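Pyocyanin demethylase (Mycobacterium fortuitum subsp. fortuitum DSM 46621 = ATCC 6841, PDB 5K21) degrades the phenazine pyocyanin by a tautomerizing demethylation, binding the product phenazin-1-ol inside a calcium-bound beta-barrel of the allene oxide cyclase-like family. Local coordinates at residues B[60-65]-B[91-96]; B[75-80]-B[84-89]; B[44-49]-B[54-59]. All blocks are in the same frame, centred on the assembly; numbering follows the deposited sequence.

Contact 1 of 3, residues B[60-65]-B[91-96]; sequences CFFTNV and TPHTLA. With 6QF (phenazin-1-ol), chain F.
The imidazole of H93 and the phenyl ring of F62 meet edge-to-face: the edge of F62 is turned toward the face of H93, with the ring planes at 70° and their centroids 5.2 Å apart. The leading atom is F62 CZ, which lies 3.8 Å from H93 ND1. The SG of C60 also comes near the imidazole obliquely, 5.1 Å from its centroid, a loose sulfur-aromatic approach. At the edge of the imidazole, close to its plane, sits the hydroxyl oxygen of phenazin-1-ol: H93 NE2 donates a hydrogen bond to O19 of the ligand over 2.9 Å. H93 CG stands anti to the backbone N (chi1 -168°), which carries the ring, just past the end of strand 83-92, toward F62 and the ligand. C60 touches the ligand too, its SG 3.3 Å from N8 of the phenazine. Both C60 and H93 thus belong to the pocket for phenazin-1-ol, and D40 supplies a second hydrogen bond to the ligand through its OD2. F62 stands behind H93 as a second-shell residue; the imidazole itself is poorly ordered. Strands 51-65 and 83-92 are not neighbours in the antiparallel barrel; strand 70-80 runs between them, its C74 fixing the sulfur of C60 by a disulfide and its T72 touching both F62 and H93. On the other flank, strand 39-48 contributes D40 to both side chains, while the F62 side chain touches M34 and D38, the latter a ligand of the bound calcium ion.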
loop_
_atom_site.group_PDB
_atom_site.type_symbol
_atom_site.label_atom_id
_atom_site.label_comp_id
_atom_site.label_asym_id
_atom_site.label_seq_id
_atom_site.Cartn_x
_atom_site.Cartn_y
_atom_site.Cartn_z
ATOM N N CYS B 60 -2.290 -7.335 -4.956
ATOM C CA CYS B 60 -1.044 -7.538 -5.683
ATOM C C CYS B 60 -1.112 -6.762 -6.984
ATOM O O CYS B 60 -2.140 -6.776 -7.664
ATOM C CB CYS B 60 -0.799 -9.016 -5.979
ATOM S SG CYS B 60 -0.412 -9.997 -4.498
ATOM N N PHE B 61 -0.022 -6.066 -7.294
ATOM C CA PHE B 61 0.123 -5.279 -8.515
ATOM C C PHE B 61 1.252 -5.873 -9.341
ATOM O O PHE B 61 2.367 -6.025 -8.834
ATOM C CB PHE B 61 0.440 -3.822 -8.179
ATOM C CG PHE B 61 -0.482 -3.223 -7.162
ATOM C CD1 PHE B 61 -0.221 -3.338 -5.807
ATOM C CD2 PHE B 61 -1.617 -2.556 -7.560
ATOM C CE1 PHE B 61 -1.109 -2.798 -4.859
ATOM C CE2 PHE B 61 -2.497 -2.012 -6.634
ATOM C CZ PHE B 61 -2.234 -2.124 -5.280
ATOM N N PHE B 62 0.967 -6.196 -10.603
ATOM C CA PHE B 62 1.970 -6.744 -11.513
ATOM C C PHE B 62 2.836 -5.592 -12.023
ATOM O O PHE B 62 2.419 -4.795 -12.866
ATOM C CB PHE B 62 1.272 -7.517 -12.630
ATOM C CG PHE B 62 0.645 -8.803 -12.163
ATOM C CD1 PHE B 62 -0.560 -8.795 -11.467
ATOM C CD2 PHE B 62 1.258 -10.023 -12.411
ATOM C CE1 PHE B 62 -1.141 -9.966 -11.016
ATOM C CE2 PHE B 62 0.675 -11.212 -11.967
ATOM C CZ PHE B 62 -0.532 -11.177 -11.264
ATOM N N THR B 63 4.057 -5.499 -11.512
ATOM C CA THR B 63 4.948 -4.401 -11.853
ATOM C C THR B 63 5.796 -4.709 -13.070
ATOM O O THR B 63 6.270 -3.789 -13.733
ATOM C CB THR B 63 5.860 -4.090 -10.656
ATOM O OG1 THR B 63 6.552 -5.280 -10.273
ATOM C CG2 THR B 63 5.040 -3.601 -9.482
ATOM N N ASN B 64 5.991 -5.980 -13.382
ATOM C CA ASN B 64 6.843 -6.361 -14.496
ATOM C C ASN B 64 6.437 -7.766 -14.902
ATOM O O ASN B 64 6.353 -8.658 -14.051
ATOM C CB ASN B 64 8.325 -6.303 -14.114
ATOM C CG ASN B 64 9.226 -6.385 -15.323
ATOM O OD1 ASN B 64 9.460 -7.458 -15.855
ATOM N ND2 ASN B 64 9.670 -5.240 -15.808
ATOM N N VAL B 65 6.128 -7.945 -16.178
ATOM C CA VAL B 65 5.716 -9.239 -16.699
ATOM C C VAL B 65 6.578 -9.553 -17.910
ATOM O O VAL B 65 6.577 -8.807 -18.894
ATOM C CB VAL B 65 4.223 -9.275 -17.076
ATOM C CG1 VAL B 65 3.853 -10.654 -17.646
ATOM C CG2 VAL B 65 3.345 -8.962 -15.858
ATOM N N THR B 91 8.122 -9.762 -5.387
ATOM C CA THR B 91 8.701 -11.072 -5.686
ATOM C C THR B 91 8.066 -11.582 -6.950
ATOM O O THR B 91 7.008 -11.100 -7.373
ATOM C CB THR B 91 8.442 -12.081 -4.558
ATOM O OG1 THR B 91 7.031 -12.316 -4.469
ATOM C CG2 THR B 91 8.931 -11.581 -3.213
ATOM N N PRO B 92 8.648 -12.605 -7.566
ATOM C CA PRO B 92 7.921 -13.332 -8.602
ATOM C C PRO B 92 6.591 -13.836 -8.063
ATOM O O PRO B 92 6.472 -14.212 -6.895
ATOM C CB PRO B 92 8.870 -14.479 -8.967
ATOM C CG PRO B 92 10.241 -13.958 -8.617
ATOM C CD PRO B 92 10.030 -13.097 -7.402
ATOM N N HIS B 93 5.582 -13.814 -8.922
ATOM C CA HIS B 93 4.236 -14.232 -8.561
ATOM C C HIS B 93 3.955 -15.544 -9.283
ATOM O O HIS B 93 3.245 -15.606 -10.290
ATOM C CB HIS B 93 3.226 -13.142 -8.918
ATOM C CG HIS B 93 1.868 -13.358 -8.327
ATOM N ND1 HIS B 93 0.828 -13.926 -9.033
ATOM C CD2 HIS B 93 1.377 -13.074 -7.096
ATOM C CE1 HIS B 93 -0.243 -13.985 -8.262
ATOM N NE2 HIS B 93 0.063 -13.474 -7.082
ATOM N N THR B 94 4.588 -16.593 -8.772
ATOM C CA THR B 94 4.538 -17.940 -9.310
ATOM C C THR B 94 4.090 -18.882 -8.201
ATOM O O THR B 94 3.835 -18.465 -7.073
ATOM C CB THR B 94 5.909 -18.358 -9.857
ATOM O OG1 THR B 94 6.806 -18.587 -8.763
ATOM C CG2 THR B 94 6.486 -17.281 -10.757
ATOM N N LEU B 95 4.003 -20.170 -8.520
ATOM C CA LEU B 95 3.636 -21.157 -7.509
ATOM C C LEU B 95 4.748 -21.417 -6.492
ATOM O O LEU B 95 4.486 -22.055 -5.468
ATOM C CB LEU B 95 3.194 -22.455 -8.183
ATOM C CG LEU B 95 2.167 -22.241 -9.301
ATOM C CD1 LEU B 95 1.768 -23.558 -9.936
ATOM C CD2 LEU B 95 0.938 -21.486 -8.787
ATOM N N ALA B 96 5.972 -20.975 -6.755
ATOM C CA ALA B 96 7.058 -21.193 -5.813
ATOM C C ALA B 96 6.803 -20.454 -4.499
ATOM O O ALA B 96 6.145 -19.412 -4.475
ATOM C CB ALA B 96 8.385 -20.721 -6.394
HETATM C C4 6QF F . -2.739 -13.642 -4.227
HETATM C C5 6QF F . -3.354 -13.543 -5.568
HETATM C C6 6QF F . -4.547 -14.124 -5.874
HETATM C C10 6QF F . -1.792 -13.953 -1.663
HETATM C C13 6QF F . -0.036 -13.488 -0.011
HETATM C C15 6QF F . 0.205 -12.628 -2.222
HETATM C C1 6QF F . -5.260 -14.859 -4.871
HETATM C C2 6QF F . -4.749 -14.977 -3.635
HETATM C C3 6QF F . -3.476 -14.387 -3.229
HETATM N N7 6QF F . -2.984 -14.527 -1.978
HETATM N N8 6QF F . -1.542 -13.073 -3.918
HETATM C C9 6QF F . -1.057 -13.210 -2.645
HETATM C C11 6QF F . -1.204 -14.052 -0.335
HETATM C C14 6QF F . 0.695 -12.751 -0.986
HETATM O O19 6QF F . -2.662 -12.848 -6.491
#

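Contact 2 of 3, residues B[75-80]-B[84-89]; sequences ELTIHL and EIFARS
E75 and R88 face each other as a non-hydrogen-bonded pair, their side chains running alongside each other off one face of the sheet. From CB, the E75 chain bends at chi2 (-82°), bringing its carboxylate toward the partner strand. Its CD then rests 3.9 Å from R88 CB. OE1 passes 3.3 Å from the carbonyl oxygen of A87, two acceptors with no bond between them, and is paired instead with R88 of the third subunit. OE2 lies over one face of the R88 guanidinium, 3.5 Å from NH1, a salt bridge by charge only, as OE2 stands off the guanidinium plane; the hydroxyl of Y73 gives OE2 its hydrogen bond. NH2 of R88 is itself bonded to T77 of the second subunit. The two strands are the arms of a beta hairpin in the closed antiparallel barrel, their N-to-C directions 165° apart. Four backbone bonds join them, two between L76 and A87 and two between I78 and I85; the straightest, I78 N to I85 O, spans 2.8 Å at 179°. On the face shared with E75, T77 sets CG2 at the edge of the F86 ring, 3.8 Å from CE1, while T77 OG1 bonds to R88 of the third subunit. The face of L76, I78, I85 and A87 is apolar: I78 CB and I85 CB are 4.1 Å apart, and the L76 side chain lies about 4 Å, between nearest atoms, from the bound phenazin-1-ol. Near the turn, L80 CD1 lies 4.2 Å from I85 CD1.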
loop_
_atom_site.group_PDB
_atom_site.type_symbol
_atom_site.label_atom_id
_atom_site.label_comp_id
_atom_site.label_asym_id
_atom_site.label_seq_id
_atom_site.Cartn_x
_atom_site.Cartn_y
_atom_site.Cartn_z
ATOM N N GLU B 75 0.640 -6.389 -0.984
ATOM C CA GLU B 75 0.357 -5.903 0.357
ATOM C C GLU B 75 -0.703 -6.803 0.971
ATOM O O GLU B 75 -1.703 -7.128 0.320
ATOM C CB GLU B 75 -0.159 -4.455 0.345
ATOM C CG GLU B 75 0.884 -3.369 0.188
ATOM C CD GLU B 75 1.589 -3.022 1.503
ATOM O OE1 GLU B 75 1.331 -3.690 2.539
ATOM O OE2 GLU B 75 2.380 -2.055 1.506
ATOM N N LEU B 76 -0.493 -7.172 2.235
ATOM C CA LEU B 76 -1.348 -8.120 2.922
ATOM C C LEU B 76 -1.600 -7.632 4.336
ATOM O O LEU B 76 -0.676 -7.164 5.004
ATOM C CB LEU B 76 -0.680 -9.510 2.968
ATOM C CG LEU B 76 -1.423 -10.652 3.660
ATOM C CD1 LEU B 76 -2.653 -11.034 2.834
ATOM C CD2 LEU B 76 -0.486 -11.839 3.811
ATOM N N THR B 77 -2.845 -7.764 4.784
ATOM C CA THR B 77 -3.211 -7.565 6.178
ATOM C C THR B 77 -3.871 -8.822 6.701
ATOM O O THR B 77 -4.874 -9.284 6.149
ATOM C CB THR B 77 -4.155 -6.387 6.377
ATOM O OG1 THR B 77 -3.520 -5.195 5.937
ATOM C CG2 THR B 77 -4.545 -6.239 7.864
ATOM N N ILE B 78 -3.325 -9.335 7.793
ATOM C CA ILE B 78 -3.856 -10.484 8.510
ATOM C C ILE B 78 -4.569 -9.975 9.743
ATOM O O ILE B 78 -4.039 -9.112 10.454
ATOM C CB ILE B 78 -2.714 -11.444 8.883
ATOM C CG1 ILE B 78 -2.250 -12.181 7.630
ATOM C CG2 ILE B 78 -3.135 -12.389 10.035
ATOM C CD1 ILE B 78 -0.903 -12.893 7.792
ATOM N N HIS B 79 -5.790 -10.461 9.968
ATOM C CA HIS B 79 -6.556 -10.145 11.165
ATOM C C HIS B 79 -6.690 -11.398 12.017
ATOM O O HIS B 79 -7.315 -12.377 11.589
ATOM C CB HIS B 79 -7.935 -9.590 10.795
ATOM C CG HIS B 79 -8.788 -9.224 11.973
ATOM N ND1 HIS B 79 -9.354 -10.166 12.810
ATOM C CD2 HIS B 79 -9.181 -8.017 12.450
ATOM C CE1 HIS B 79 -10.045 -9.556 13.759
ATOM N NE2 HIS B 79 -9.963 -8.251 13.560
ATOM N N LEU B 80 -6.102 -11.368 13.212
ATOM C CA LEU B 80 -6.290 -12.390 14.230
ATOM C C LEU B 80 -6.966 -11.753 15.439
ATOM O O LEU B 80 -7.060 -10.529 15.546
ATOM C CB LEU B 80 -4.948 -13.014 14.635
ATOM C CG LEU B 80 -4.105 -13.523 13.470
ATOM C CD1 LEU B 80 -2.720 -13.887 13.937
ATOM C CD2 LEU B 80 -4.809 -14.698 12.803
ATOM N N GLU B 84 -3.568 -7.418 14.388
ATOM C CA GLU B 84 -3.322 -7.490 12.962
ATOM C C GLU B 84 -1.836 -7.619 12.664
ATOM O O GLU B 84 -0.982 -7.203 13.445
ATOM C CB GLU B 84 -3.866 -6.244 12.268
ATOM C CG GLU B 84 -5.403 -6.187 12.243
ATOM C CD GLU B 84 -5.911 -4.965 11.503
ATOM O OE1 GLU B 84 -6.967 -5.058 10.850
ATOM O OE2 GLU B 84 -5.235 -3.920 11.560
ATOM N N ILE B 85 -1.541 -8.162 11.488
ATOM C CA ILE B 85 -0.175 -8.290 11.000
ATOM C C ILE B 85 -0.139 -7.765 9.571
ATOM O O ILE B 85 -0.988 -8.130 8.751
ATOM C CB ILE B 85 0.329 -9.742 11.064
ATOM C CG1 ILE B 85 0.317 -10.213 12.519
ATOM C CG2 ILE B 85 1.730 -9.867 10.446
ATOM C CD1 ILE B 85 0.615 -11.686 12.714
ATOM N N PHE B 86 0.835 -6.912 9.285
ATOM C CA PHE B 86 1.010 -6.280 7.982
ATOM C C PHE B 86 2.241 -6.843 7.295
ATOM O O PHE B 86 3.296 -6.966 7.912
ATOM C CB PHE B 86 1.181 -4.772 8.124
ATOM C CG PHE B 86 0.141 -4.135 8.980
ATOM C CD1 PHE B 86 -1.181 -4.472 8.840
ATOM C CD2 PHE B 86 0.504 -3.205 9.935
ATOM C CE1 PHE B 86 -2.143 -3.894 9.639
ATOM C CE2 PHE B 86 -0.436 -2.626 10.745
ATOM C CZ PHE B 86 -1.760 -2.955 10.598
ATOM N N ALA B 87 2.110 -7.164 6.010
ATOM C CA ALA B 87 3.212 -7.725 5.255
ATOM C C ALA B 87 3.212 -7.166 3.841
ATOM O O ALA B 87 2.175 -6.760 3.306
ATOM C CB ALA B 87 3.125 -9.250 5.203
ATOM N N ARG B 88 4.389 -7.183 3.224
ATOM C CA ARG B 88 4.511 -6.719 1.848
ATOM C C ARG B 88 5.643 -7.473 1.169
ATOM O O ARG B 88 6.565 -7.968 1.820
ATOM C CB ARG B 88 4.761 -5.211 1.769
ATOM C CG ARG B 88 6.094 -4.787 2.368
ATOM C CD ARG B 88 6.194 -3.278 2.415
ATOM N NE ARG B 88 6.458 -2.686 1.104
ATOM C CZ ARG B 88 6.184 -1.429 0.791
ATOM N NH1 ARG B 88 5.593 -0.636 1.681
ATOM N NH2 ARG B 88 6.480 -0.956 -0.414
ATOM N N SER B 89 5.556 -7.563 -0.155
ATOM C CA SER B 89 6.549 -8.283 -0.929
ATOM C C SER B 89 6.688 -7.642 -2.303
ATOM O O SER B 89 5.778 -6.964 -2.797
ATOM C CB SER B 89 6.209 -9.768 -1.086
ATOM O OG SER B 89 4.922 -9.965 -1.660
#

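Contact 3 of 3, residues B[44-49]-B[54-59]; sequences DILSVD and GYDGGA
D44 and D56 pair across strands 44-48 and 54-59 through two backbone hydrogen bonds, and so, at the next hydrogen-bonded pair toward the turn, do L46 and G54, one of whose two bonds is weak, while the strands run antiparallel at 145°. This is the beta hairpin of strands 39-48 and 51-65 in the barrel. The firmer bond at the turn side runs from L46 N to G54 O, 2.9 Å; the weak one returns from G54 N to L46 O. G54, whose backbone angles call for glycine, pairs with L46. The isobutyl group of L46 leans over the opposing strand, CD1 3.6 Å from Y55 O and CD2 3.6 Å from D56 OD2. On the other face of the sheet, Y55 sends its ring out to stack with H79 and pack on M71 of the third subunit. The two buried carboxylates cross with planes 80° apart; the D44 side chain is about 4 Å, between nearest atoms, from the phenazin-1-ol. Each has an outside partner: N21 ND2 bonds to D44 OD1, and the hydroxyl of Y128 to D56 OD2. Their remaining oxygens approach unusually closely, D44 OD2 lying a very short 2.4 Å from D56 OD1.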
loop_
_atom_site.group_PDB
_atom_site.type_symbol
_atom_site.label_atom_id
_atom_site.label_comp_id
_atom_site.label_asym_id
_atom_site.label_seq_id
_atom_site.Cartn_x
_atom_site.Cartn_y
_atom_site.Cartn_z
ATOM N N ASP B 44 -8.836 -14.080 2.345
ATOM C CA ASP B 44 -8.629 -15.470 2.718
ATOM C C ASP B 44 -9.216 -15.721 4.098
ATOM O O ASP B 44 -9.365 -14.805 4.910
ATOM C CB ASP B 44 -7.147 -15.846 2.744
ATOM C CG ASP B 44 -6.441 -15.548 1.429
ATOM O OD1 ASP B 44 -6.518 -16.391 0.517
ATOM O OD2 ASP B 44 -5.839 -14.462 1.306
ATOM N N ILE B 45 -9.544 -16.986 4.344
ATOM C CA ILE B 45 -9.895 -17.494 5.668
ATOM C C ILE B 45 -8.665 -18.183 6.245
ATOM O O ILE B 45 -8.037 -19.011 5.574
ATOM C CB ILE B 45 -11.078 -18.475 5.592
ATOM C CG1 ILE B 45 -12.340 -17.787 5.073
ATOM C CG2 ILE B 45 -11.335 -19.120 6.947
ATOM C CD1 ILE B 45 -12.914 -16.790 6.035
ATOM N N LEU B 46 -8.311 -17.849 7.479
ATOM C CA LEU B 46 -7.135 -18.433 8.120
ATOM C C LEU B 46 -7.572 -19.409 9.193
ATOM O O LEU B 46 -8.486 -19.115 9.972
ATOM C CB LEU B 46 -6.255 -17.348 8.736
ATOM C CG LEU B 46 -5.929 -16.205 7.784
ATOM C CD1 LEU B 46 -5.202 -15.066 8.517
ATOM C CD2 LEU B 46 -5.104 -16.706 6.631
ATOM N N SER B 47 -6.927 -20.578 9.234
ATOM C CA SER B 47 -7.284 -21.577 10.230
ATOM C C SER B 47 -6.035 -22.284 10.736
ATOM O O SER B 47 -4.995 -22.323 10.070
ATOM C CB SER B 47 -8.290 -22.584 9.665
ATOM O OG SER B 47 -7.752 -23.297 8.584
ATOM N N VAL B 48 -6.152 -22.817 11.946
ATOM C CA VAL B 48 -5.134 -23.676 12.537
ATOM C C VAL B 48 -5.836 -24.855 13.193
ATOM O O VAL B 48 -6.843 -24.677 13.890
ATOM C CB VAL B 48 -4.259 -22.931 13.562
ATOM C CG1 VAL B 48 -3.250 -23.880 14.153
ATOM C CG2 VAL B 48 -3.546 -21.747 12.926
ATOM N N ASP B 49 -5.334 -26.058 12.938
ATOM C CA ASP B 49 -5.846 -27.260 13.575
ATOM C C ASP B 49 -7.352 -27.378 13.333
ATOM O O ASP B 49 -8.106 -27.808 14.198
ATOM C CB ASP B 49 -5.492 -27.275 15.079
ATOM C CG ASP B 49 -3.970 -27.323 15.312
ATOM O OD1 ASP B 49 -3.264 -27.617 14.324
ATOM O OD2 ASP B 49 -3.482 -27.083 16.447
ATOM N N GLY B 54 -8.881 -16.412 11.886
ATOM C CA GLY B 54 -8.917 -15.053 11.384
ATOM C C GLY B 54 -9.109 -15.038 9.876
ATOM O O GLY B 54 -9.600 -15.997 9.281
ATOM N N TYR B 55 -8.734 -13.914 9.290
ATOM C CA TYR B 55 -8.939 -13.698 7.864
ATOM C C TYR B 55 -7.913 -12.683 7.403
ATOM O O TYR B 55 -7.206 -12.072 8.213
ATOM C CB TYR B 55 -10.368 -13.234 7.578
ATOM C CG TYR B 55 -10.775 -12.023 8.377
ATOM C CD1 TYR B 55 -10.547 -10.747 7.894
ATOM C CD2 TYR B 55 -11.386 -12.163 9.619
ATOM C CE1 TYR B 55 -10.913 -9.643 8.616
ATOM C CE2 TYR B 55 -11.753 -11.063 10.357
ATOM C CZ TYR B 55 -11.514 -9.802 9.845
ATOM O OH TYR B 55 -11.867 -8.692 10.571
ATOM N N ASP B 56 -7.829 -12.498 6.088
ATOM C CA ASP B 56 -6.908 -11.503 5.585
ATOM C C ASP B 56 -7.499 -10.856 4.342
ATOM O O ASP B 56 -8.562 -11.250 3.833
ATOM C CB ASP B 56 -5.496 -12.084 5.329
ATOM C CG ASP B 56 -5.432 -13.062 4.154
ATOM O OD1 ASP B 56 -6.188 -12.903 3.159
ATOM O OD2 ASP B 56 -4.604 -14.001 4.235
ATOM N N GLY B 57 -6.826 -9.796 3.942
ATOM C CA GLY B 57 -7.170 -9.062 2.743
ATOM C C GLY B 57 -5.918 -8.439 2.180
ATOM O O GLY B 57 -5.020 -8.044 2.925
ATOM N N GLY B 58 -5.850 -8.365 0.856
ATOM C CA GLY B 58 -4.639 -7.866 0.246
ATOM C C GLY B 58 -4.833 -7.536 -1.214
ATOM O O GLY B 58 -5.897 -7.775 -1.803
ATOM N N ALA B 59 -3.757 -7.001 -1.786
ATOM C CA ALA B 59 -3.736 -6.585 -3.177
ATOM C C ALA B 59 -2.343 -6.833 -3.725
ATOM O O ALA B 59 -1.348 -6.615 -3.024
ATOM C CB ALA B 59 -4.123 -5.104 -3.304
#

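All three contacts are largely buried and belong to one antiparallel barrel, but contact 1 joins strand 51-65 to the loop just after strand 83-92, two strands away in the barrel. It is held by side chains and ligand, whereas contacts 2 and 3 are hairpin ladders tied by backbone bonds. Contacts 1 and 3 share strand 51-65 on opposite sides of the chain's centre, about 20 Å between centres; contacts 1 and 2 share strand 83-92. Contacts 2 and 3 sit side by side, about 10 Å between centres, where H79 N probably bonds to Y55 O, 2.8 Å away. Contact 2 turns charged and polar groups toward neighbouring subunits, contact 3 turns an acid pair inward, and contact 1 offers an imidazole and a disulfide sulfur to the phenazine.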